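Local structure of Box C/D snoRNA protein 1 (6THL) at residues 48-52 / 86-91; 119-125 / 165-170. The protein is required for the accumulation of box C/D snoRNAs, and so for snoRNA processing, their transport to the nucleolus and ribosome biogenesis. One frame throughout, in Å; residues are numbered along the deposited sequence.

Interaction 1. Residues 48-52 / 86-91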
loop_
_atom_site.group_PDB
_atom_site.type_symbol
_atom_site.label_atom_id
_atom_site.label_comp_id
_atom_site.label_asym_id
_atom_site.label_seq_id
_atom_site.Cartn_x
_atom_site.Cartn_y
_atom_site.Cartn_z
ATOM N N ILE B 48 -4.519 -1.729 17.083
ATOM C CA ILE B 48 -3.779 -0.493 16.886
ATOM C C ILE B 48 -3.125 -0.127 18.210
ATOM O O ILE B 48 -3.808 0.223 19.173
ATOM C CB ILE B 48 -4.697 0.651 16.439
ATOM C CG1 ILE B 48 -5.228 0.390 15.024
ATOM C CG2 ILE B 48 -3.940 1.959 16.469
ATOM C CD1 ILE B 48 -6.452 1.187 14.672
ATOM N N LEU B 49 -1.798 -0.228 18.243
ATOM C CA LEU B 49 -0.994 0.063 19.425
ATOM C C LEU B 49 -0.543 1.499 19.379
ATOM O O LEU B 49 0.108 1.910 18.408
ATOM C CB LEU B 49 0.239 -0.847 19.447
ATOM C CG LEU B 49 -0.082 -2.344 19.373
ATOM C CD1 LEU B 49 1.147 -3.142 19.753
ATOM C CD2 LEU B 49 -1.238 -2.768 20.255
ATOM N N CYS B 50 -0.902 2.258 20.417
ATOM C CA CYS B 50 -0.460 3.646 20.561
ATOM C C CYS B 50 0.657 3.719 21.597
ATOM O O CYS B 50 0.447 3.469 22.802
ATOM C CB CYS B 50 -1.606 4.565 20.948
ATOM S SG CYS B 50 -3.191 4.173 20.177
ATOM N N PRO B 51 1.860 4.057 21.129
ATOM C CA PRO B 51 2.983 4.134 21.997
ATOM C C PRO B 51 2.951 5.466 22.704
ATOM O O PRO B 51 2.075 6.291 22.429
ATOM C CB PRO B 51 4.151 4.104 21.022
ATOM C CG PRO B 51 3.665 4.923 19.884
ATOM C CD PRO B 51 2.208 4.538 19.774
ATOM N N MET B 52 3.962 5.671 23.549
ATOM C CA MET B 52 4.062 6.806 24.434
ATOM C C MET B 52 4.830 7.950 23.772
ATOM O O MET B 52 6.063 7.908 23.612
ATOM C CB MET B 52 4.688 6.339 25.740
ATOM C CG MET B 52 3.856 5.226 26.359
ATOM S SD MET B 52 4.216 4.785 28.070
ATOM C CE MET B 52 5.938 4.283 27.923
ATOM N N LYS B 86 5.504 -6.412 20.402
ATOM C CA LYS B 86 5.475 -4.998 20.079
ATOM C C LYS B 86 4.983 -4.138 21.281
ATOM O O LYS B 86 5.554 -3.075 21.563
ATOM C CB LYS B 86 4.668 -4.774 18.784
ATOM C CG LYS B 86 4.983 -3.472 18.084
ATOM C CD LYS B 86 6.290 -3.550 17.312
ATOM C CE LYS B 86 6.896 -2.170 17.201
ATOM N NZ LYS B 86 7.546 -1.981 15.888
ATOM N N CYS B 87 3.963 -4.606 22.006
ATOM C CA CYS B 87 3.583 -3.996 23.294
ATOM C C CYS B 87 4.803 -4.051 24.245
ATOM O O CYS B 87 5.211 -3.039 24.819
ATOM C CB CYS B 87 2.361 -4.707 23.936
ATOM S SG CYS B 87 0.706 -4.645 23.121
ATOM N N CYS B 88 5.427 -5.225 24.360
ATOM C CA CYS B 88 6.652 -5.395 25.185
ATOM C C CYS B 88 7.821 -4.407 24.826
ATOM O O CYS B 88 8.711 -4.191 25.644
ATOM C CB CYS B 88 7.086 -6.890 25.229
ATOM S SG CYS B 88 8.877 -7.257 25.248
ATOM N N GLU B 89 7.792 -3.766 23.661
ATOM C CA GLU B 89 8.818 -2.766 23.313
ATOM C C GLU B 89 8.343 -1.321 23.463
ATOM O O GLU B 89 9.148 -0.432 23.748
ATOM C CB GLU B 89 9.409 -2.996 21.894
ATOM C CG GLU B 89 8.490 -3.676 20.874
ATOM C CD GLU B 89 9.162 -4.050 19.563
ATOM O OE1 GLU B 89 9.443 -3.140 18.756
ATOM O OE2 GLU B 89 9.367 -5.260 19.334
ATOM N N PHE B 90 7.049 -1.088 23.240
ATOM C CA PHE B 90 6.424 0.228 23.482
ATOM C C PHE B 90 6.329 0.546 24.982
ATOM O O PHE B 90 6.138 1.704 25.329
ATOM C CB PHE B 90 4.985 0.301 22.909
ATOM C CG PHE B 90 4.878 0.578 21.409
ATOM C CD1 PHE B 90 5.976 0.971 20.628
ATOM C CD2 PHE B 90 3.623 0.492 20.786
ATOM C CE1 PHE B 90 5.829 1.227 19.272
ATOM C CE2 PHE B 90 3.476 0.752 19.435
ATOM C CZ PHE B 90 4.580 1.116 18.676
ATOM N N TYR B 91 6.433 -0.479 25.847
ATOM C CA TYR B 91 6.190 -0.357 27.311
ATOM C C TYR B 91 7.307 -1.072 28.159
ATOM O O TYR B 91 8.409 -0.538 28.258
ATOM C CB TYR B 91 4.746 -0.823 27.612
ATOM C CG TYR B 91 3.737 -0.369 26.550
ATOM C CD1 TYR B 91 3.551 0.997 26.269
ATOM C CD2 TYR B 91 2.984 -1.289 25.811
ATOM C CE1 TYR B 91 2.647 1.430 25.292
ATOM C CE2 TYR B 91 2.071 -0.859 24.821
ATOM C CZ TYR B 91 1.905 0.507 24.567
ATOM O OH TYR B 91 1.025 0.966 23.602
#
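Pro51 lies flat against the ring of Phe90 in a CH-pi contact. Its CB sits 3.4 Å from the centroid of the Phe90 ring and only 5° off the ring normal, while CG and CD of the same proline extend over the CZ and CE2 side. A proline suits this place because its ring is compact and held rigid, so that CB can lie over the aromatic face with CG and CD close behind.

The remaining apolar contacts flank this pair. Leu49 CB meets the edge of the Phe90 ring, 3.6 Å from Phe90 CE2. Its CG stands anti to the carbonyl carbon (chi1 -55°), which sends the branched end on to the previous turn of the helix, where Leu49 CD1 is 3.7 Å from Cys87 SG. Met52 CG, at the other end of the segment, approaches the edge of the Tyr91 ring, 4.1 Å from Tyr91 CE1. Phe90 CB lies over the centre of one face of that same ring.

The polar contact is a single hydrogen bond, donated by Tyr91 OH to Cys50 O over 2.7 Å. The carbonyl oxygen is near the plane of the tyrosine ring, but the hydroxyl stands well above the carbonyl plane, 63° out of it. A tyrosine can thus pack through its ring and still reach a backbone acceptor.

Phe62 of the neighbouring strand 62-70 also touches Phe90 and Lys86. The whole is helix-on-sheet packing within the BCD1 domain: the C-terminal end of helix 81-90 rests on Leu49 of strand 40-49 and on the proline-containing segment that follows.

Interaction 2. Residues 119-125 / 165-170; sequences SGLKFYT and TIFVAM
Phe123 brings its ring beside Val168, on the same side of the sheet, with CE1 of the ring 3.5 Å from Val168 CG2. The methyl approaches obliquely, whereas Ile166 CG2 comes to the ring edge near its plane. Phe167 and Tyr124 project from the other side of the sheet; each has the other's carbonyl oxygen at its ring edge, and their CB atoms are 4.1 Å apart. Tyr179 meets the Phe167 ring from outside the two strands.

The backbones run antiparallel. Tyr124 and Phe167 form a hydrogen-bonded pair, with Tyr124 N to Phe167 O at 2.9 Å and Phe167 N to Tyr124 O at 2.7 Å. Lys122 and Ala169 repeat the pattern less tightly: Lys122 N reaches Ala169 O, but the return bond is weak. Between them, Phe123 and Val168 make a non-hydrogen-bonded pair. Beta-branched Val168 and Ile166 suit extended backbone, and the small Ala169 lies on the side of Tyr124 and Phe167.

A side chain adds a further bond. Thr125 OG1 is anti to its own nitrogen (chi1 -163°) and donates to Thr165 O over 2.8 Å, nearly in line with the carbonyl. Thr165 OG1 is itself hydrogen-bonded to Glu46 OE2 of strand 40-49.

Before the strand, Ser119 OG accepts from Leu121 N in an ST turn. Gly120 has a positive phi (86°), which glycine readily adopts, and Met170 SD lies 3.4 Å from Gly120 O. Leu121 CD2 packs on the same sulfur. Backbone bonds thus hold the two strands together in this register, while the sequence-specific part is the threonine bond and the mainly apolar packing on both sides of the sheet, the Tyr124 side also carrying the exposed Lys122.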
loop_
_atom_site.group_PDB
_atom_site.type_symbol
_atom_site.label_atom_id
_atom_site.label_comp_id
_atom_site.label_asym_id
_atom_site.label_seq_id
_atom_site.Cartn_x
_atom_site.Cartn_y
_atom_site.Cartn_z
ATOM N N SER B 119 -0.851 -4.908 33.707
ATOM C CA SER B 119 -0.119 -4.136 32.726
ATOM C C SER B 119 -0.453 -2.655 32.724
ATOM O O SER B 119 0.413 -1.826 32.464
ATOM C CB SER B 119 -0.434 -4.714 31.361
ATOM O OG SER B 119 -0.363 -3.736 30.353
ATOM N N GLY B 120 -1.714 -2.315 32.956
ATOM C CA GLY B 120 -2.127 -0.899 32.955
ATOM C C GLY B 120 -2.500 -0.330 31.590
ATOM O O GLY B 120 -2.825 0.862 31.451
ATOM N N LEU B 121 -2.446 -1.186 30.579
ATOM C CA LEU B 121 -2.852 -0.797 29.274
ATOM C C LEU B 121 -4.359 -0.747 29.285
ATOM O O LEU B 121 -4.998 -1.690 29.720
ATOM C CB LEU B 121 -2.358 -1.797 28.258
ATOM C CG LEU B 121 -0.868 -1.677 28.013
ATOM C CD1 LEU B 121 -0.427 -2.872 27.188
ATOM C CD2 LEU B 121 -0.491 -0.386 27.301
ATOM N N LYS B 122 -4.921 0.368 28.840
ATOM C CA LYS B 122 -6.338 0.424 28.613
ATOM C C LYS B 122 -6.633 0.015 27.143
ATOM O O LYS B 122 -5.777 0.124 26.248
ATOM C CB LYS B 122 -6.861 1.816 28.934
ATOM C CG LYS B 122 -6.634 2.281 30.371
ATOM C CD LYS B 122 -6.819 3.805 30.485
ATOM C CE LYS B 122 -6.005 4.456 31.599
ATOM N NZ LYS B 122 -6.621 4.260 32.935
ATOM N N PHE B 123 -7.847 -0.476 26.914
ATOM C CA PHE B 123 -8.236 -0.980 25.626
ATOM C C PHE B 123 -9.513 -0.304 25.250
ATOM O O PHE B 123 -10.498 -0.352 25.981
ATOM C CB PHE B 123 -8.405 -2.492 25.672
ATOM C CG PHE B 123 -7.104 -3.210 25.794
ATOM C CD1 PHE B 123 -6.541 -3.847 24.713
ATOM C CD2 PHE B 123 -6.395 -3.179 26.980
ATOM C CE1 PHE B 123 -5.320 -4.486 24.818
ATOM C CE2 PHE B 123 -5.169 -3.810 27.088
ATOM C CZ PHE B 123 -4.632 -4.461 26.001
ATOM N N TYR B 124 -9.483 0.334 24.094
ATOM C CA TYR B 124 -10.604 1.081 23.619
ATOM C C TYR B 124 -11.006 0.494 22.272
ATOM O O TYR B 124 -10.156 0.331 21.434
ATOM C CB TYR B 124 -10.139 2.516 23.430
ATOM C CG TYR B 124 -9.510 3.173 24.647
ATOM C CD1 TYR B 124 -10.246 4.047 25.452
ATOM C CD2 TYR B 124 -8.178 2.954 24.979
ATOM C CE1 TYR B 124 -9.679 4.671 26.558
ATOM C CE2 TYR B 124 -7.600 3.578 26.087
ATOM C CZ TYR B 124 -8.362 4.431 26.876
ATOM O OH TYR B 124 -7.819 5.051 27.980
ATOM N N THR B 125 -12.274 0.143 22.071
ATOM C CA THR B 125 -12.817 -0.062 20.722
ATOM C C THR B 125 -13.550 1.236 20.399
ATOM O O THR B 125 -13.600 2.163 21.221
ATOM C CB THR B 125 -13.766 -1.294 20.620
ATOM O OG1 THR B 125 -13.945 -1.678 19.249
ATOM C CG2 THR B 125 -15.130 -1.016 21.217
ATOM N N THR B 165 -12.041 -2.893 15.695
ATOM C CA THR B 165 -10.738 -2.273 15.751
ATOM C C THR B 165 -10.508 -2.010 17.257
ATOM O O THR B 165 -11.470 -1.720 17.975
ATOM C CB THR B 165 -10.758 -0.978 14.922
ATOM O OG1 THR B 165 -11.183 -1.280 13.575
ATOM C CG2 THR B 165 -9.414 -0.298 14.926
ATOM N N ILE B 166 -9.276 -2.151 17.749
ATOM C CA ILE B 166 -9.035 -2.120 19.182
ATOM C C ILE B 166 -7.749 -1.408 19.493
ATOM O O ILE B 166 -6.671 -1.931 19.214
ATOM C CB ILE B 166 -8.908 -3.524 19.818
ATOM C CG1 ILE B 166 -10.069 -4.456 19.448
ATOM C CG2 ILE B 166 -8.798 -3.390 21.338
ATOM C CD1 ILE B 166 -11.382 -4.110 20.099
ATOM N N PHE B 167 -7.889 -0.229 20.105
ATOM C CA PHE B 167 -6.798 0.681 20.413
ATOM C C PHE B 167 -6.226 0.321 21.764
ATOM O O PHE B 167 -6.969 -0.085 22.680
ATOM C CB PHE B 167 -7.285 2.137 20.502
ATOM C CG PHE B 167 -7.745 2.719 19.203
ATOM C CD1 PHE B 167 -9.055 2.558 18.790
ATOM C CD2 PHE B 167 -6.878 3.472 18.422
ATOM C CE1 PHE B 167 -9.501 3.096 17.605
ATOM C CE2 PHE B 167 -7.323 3.997 17.219
ATOM C CZ PHE B 167 -8.647 3.802 16.808
ATOM N N VAL B 168 -4.911 0.522 21.875
ATOM C CA VAL B 168 -4.122 0.152 23.023
ATOM C C VAL B 168 -3.220 1.351 23.330
ATOM O O VAL B 168 -2.593 1.913 22.439
ATOM C CB VAL B 168 -3.300 -1.138 22.741
ATOM C CG1 VAL B 168 -2.543 -1.597 23.977
ATOM C CG2 VAL B 168 -4.198 -2.280 22.342
ATOM N N ALA B 169 -3.179 1.774 24.583
ATOM C CA ALA B 169 -2.323 2.885 24.979
ATOM C C ALA B 169 -2.237 2.960 26.501
ATOM O O ALA B 169 -3.158 2.515 27.213
ATOM C CB ALA B 169 -2.873 4.176 24.431
ATOM N N MET B 170 -1.128 3.503 27.004
ATOM C CA MET B 170 -0.983 3.675 28.458
ATOM C C MET B 170 -1.921 4.764 28.973
ATOM O O MET B 170 -2.583 4.577 30.011
ATOM C CB MET B 170 0.478 3.943 28.895
ATOM C CG MET B 170 1.244 2.698 29.383
ATOM S SD MET B 170 0.301 1.520 30.405
ATOM C CE MET B 170 0.319 2.331 32.000
#

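Interactions 1 and 2 meet through strand 165-169, which pairs in parallel with strand 40-49 and antiparallel with strand 122-126. Their centres are about 10 Å apart. Val168 makes the backbone connection: Val168 N lies 2.9 Å from Ile48 O and Val168 O 2.7 Å from Cys50 N, both probable hydrogen bonds. The side chains join them as well, since Tyr91 CE2, in the residue just past the helix, packs 3.6 Å from Leu121 CD2, directly against the turn that leads into interaction 2. Interaction 2 is thus a pairing within the sheet, while interaction 1 packs the helix end against that same sheet, at the neighbouring strand 40-49.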